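Local coordinates for protein leucyl-trna synthetase (Plasmodium falciparum, PDB 5FOD) that is the editing domain of cytosolic leucyl-tRNA synthetase, which joins leucine to its tRNA, and probably deacylates mischarged tRNA, at residues G221-V226 against T231-C236. The protein carries 1 engineered substitution. Residues are numbered along the deposited sequence; the frame is centred on the assembly and turned at random.
Sequences GIVPCV and TDDYAC
Asp233 reaches from the first turn of helix 231-242 to the end of strand 222-225, where its OD2 accepts a hydrogen bond from the backbone N of Val226, 2.8 Å away. With an N-H...O angle of 169° the bond is nearly straight, although the donor comes to OD2 from its anti side, 34° out of the carboxylate plane. Aspartate suits the place: its carboxylate, on a single methylene, spans the gap and satisfies a buried N-H just past the strand. Pro224 O, another acceptor, lies 3.4 Å from OD2 of Asp233, a mildly unfavourable approach that the Val226 bond probably offsets. The backbone N of Asp233 is hydrogen-bonded to Ser230 OG.

Strand 222-225 pairs antiparallel with strand 106-109 in the large mixed sheet of the editing domain, and a short loop leads into the helix, whose 231-236 axis is almost perpendicular to the strand's.

Around the polar bond the packing is slight. With SG anti to its backbone N (chi1 170°), the short side chain of Cys225 brings SG to 4.0 Å from Asp233 CB, and Phe108 touches both side chains. CG1 of Val223, a beta-branched residue suited to a strand, approaches OD1 of Asp233 at 4.3 Å.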
loop_
_atom_site.group_PDB
_atom_site.type_symbol
_atom_site.label_atom_id
_atom_site.label_comp_id
_atom_site.label_asym_id
_atom_site.label_seq_id
_atom_site.Cartn_x
_atom_site.Cartn_y
_atom_site.Cartn_z
ATOM N N GLY A 221 6.074 -3.174 -1.601
ATOM C CA GLY A 221 5.833 -2.745 -2.993
ATOM C C GLY A 221 4.501 -1.968 -3.204
ATOM O O GLY A 221 3.956 -1.882 -4.320
ATOM N N ILE A 222 3.943 -1.468 -2.104
ATOM C CA ILE A 222 2.809 -0.592 -2.105
ATOM C C ILE A 222 3.165 0.666 -1.330
ATOM O O ILE A 222 3.686 0.600 -0.213
ATOM C CB ILE A 222 1.638 -1.315 -1.434
ATOM C CG1 ILE A 222 1.159 -2.451 -2.329
ATOM C CG2 ILE A 222 0.534 -0.343 -1.122
ATOM C CD1 ILE A 222 0.456 -3.551 -1.600
ATOM N N VAL A 223 2.921 1.824 -1.908
ATOM C CA VAL A 223 3.411 3.067 -1.323
ATOM C C VAL A 223 2.238 4.040 -1.230
ATOM O O VAL A 223 1.519 4.244 -2.226
ATOM C CB VAL A 223 4.522 3.698 -2.232
ATOM C CG1 VAL A 223 4.872 5.117 -1.811
ATOM C CG2 VAL A 223 5.795 2.855 -2.187
ATOM N N PRO A 224 2.037 4.637 -0.046
ATOM C CA PRO A 224 1.082 5.753 0.082
ATOM C C PRO A 224 1.543 6.903 -0.764
ATOM O O PRO A 224 2.734 7.211 -0.742
ATOM C CB PRO A 224 1.193 6.164 1.573
ATOM C CG PRO A 224 2.160 5.229 2.205
ATOM C CD PRO A 224 2.811 4.386 1.182
ATOM N N CYS A 225 0.673 7.545 -1.508
ATOM C CA CYS A 225 1.093 8.736 -2.258
ATOM C C CYS A 225 0.765 9.939 -1.411
ATOM O O CYS A 225 -0.414 10.135 -1.107
ATOM C CB CYS A 225 0.313 8.826 -3.545
ATOM S SG CYS A 225 0.509 10.382 -4.465
ATOM N N VAL A 226 1.756 10.753 -1.054
ATOM C CA VAL A 226 1.529 12.053 -0.397
ATOM C C VAL A 226 2.232 13.107 -1.277
ATOM O O VAL A 226 3.398 13.484 -1.077
ATOM C CB VAL A 226 2.022 12.129 1.043
ATOM C CG1 VAL A 226 1.640 13.498 1.646
ATOM C CG2 VAL A 226 1.449 10.981 1.926
ATOM N N THR A 231 8.647 14.556 -3.285
ATOM C CA THR A 231 8.875 14.859 -4.700
ATOM C C THR A 231 8.670 13.659 -5.622
ATOM O O THR A 231 8.184 13.831 -6.739
ATOM C CB THR A 231 10.263 15.452 -4.903
ATOM O OG1 THR A 231 10.309 16.694 -4.201
ATOM C CG2 THR A 231 10.522 15.718 -6.384
ATOM N N ASP A 232 9.019 12.442 -5.258
ATOM C CA ASP A 232 8.722 11.424 -6.286
ATOM C C ASP A 232 7.241 11.160 -6.457
ATOM O O ASP A 232 6.822 10.816 -7.556
ATOM C CB ASP A 232 9.468 10.120 -6.178
ATOM C CG ASP A 232 9.147 9.372 -4.964
ATOM O OD1 ASP A 232 8.805 10.037 -3.945
ATOM O OD2 ASP A 232 9.271 8.113 -5.039
ATOM N N ASP A 233 6.477 11.318 -5.375
ATOM C CA ASP A 233 5.040 11.128 -5.400
ATOM C C ASP A 233 4.446 12.220 -6.271
ATOM O O ASP A 233 3.649 11.951 -7.080
ATOM C CB ASP A 233 4.425 11.222 -3.989
ATOM C CG ASP A 233 4.781 10.018 -3.077
ATOM O OD1 ASP A 233 5.451 9.052 -3.507
ATOM O OD2 ASP A 233 4.329 10.027 -1.901
ATOM N N TYR A 234 4.858 13.464 -6.055
ATOM C CA TYR A 234 4.450 14.569 -6.878
ATOM C C TYR A 234 4.784 14.323 -8.335
ATOM O O TYR A 234 4.000 14.621 -9.178
ATOM C CB TYR A 234 5.101 15.872 -6.385
ATOM C CG TYR A 234 4.592 17.080 -7.103
ATOM C CD1 TYR A 234 3.444 17.745 -6.661
ATOM C CD2 TYR A 234 5.206 17.532 -8.283
ATOM C CE1 TYR A 234 2.920 18.807 -7.374
ATOM C CE2 TYR A 234 4.698 18.624 -8.988
ATOM C CZ TYR A 234 3.561 19.252 -8.531
ATOM O OH TYR A 234 3.035 20.317 -9.182
ATOM N N ALA A 235 5.967 13.805 -8.627
ATOM C CA ALA A 235 6.393 13.558 -9.999
ATOM C C ALA A 235 5.517 12.526 -10.676
ATOM O O ALA A 235 5.176 12.671 -11.836
ATOM C CB ALA A 235 7.840 13.107 -10.021
ATOM N N CYS A 236 5.184 11.470 -9.964
ATOM C CA CYS A 236 4.384 10.397 -10.543
ATOM C C CYS A 236 2.953 10.916 -10.807
ATOM O O CYS A 236 2.435 10.734 -11.906
ATOM C CB CYS A 236 4.343 9.199 -9.619
ATOM S SG CYS A 236 3.597 7.755 -10.376
#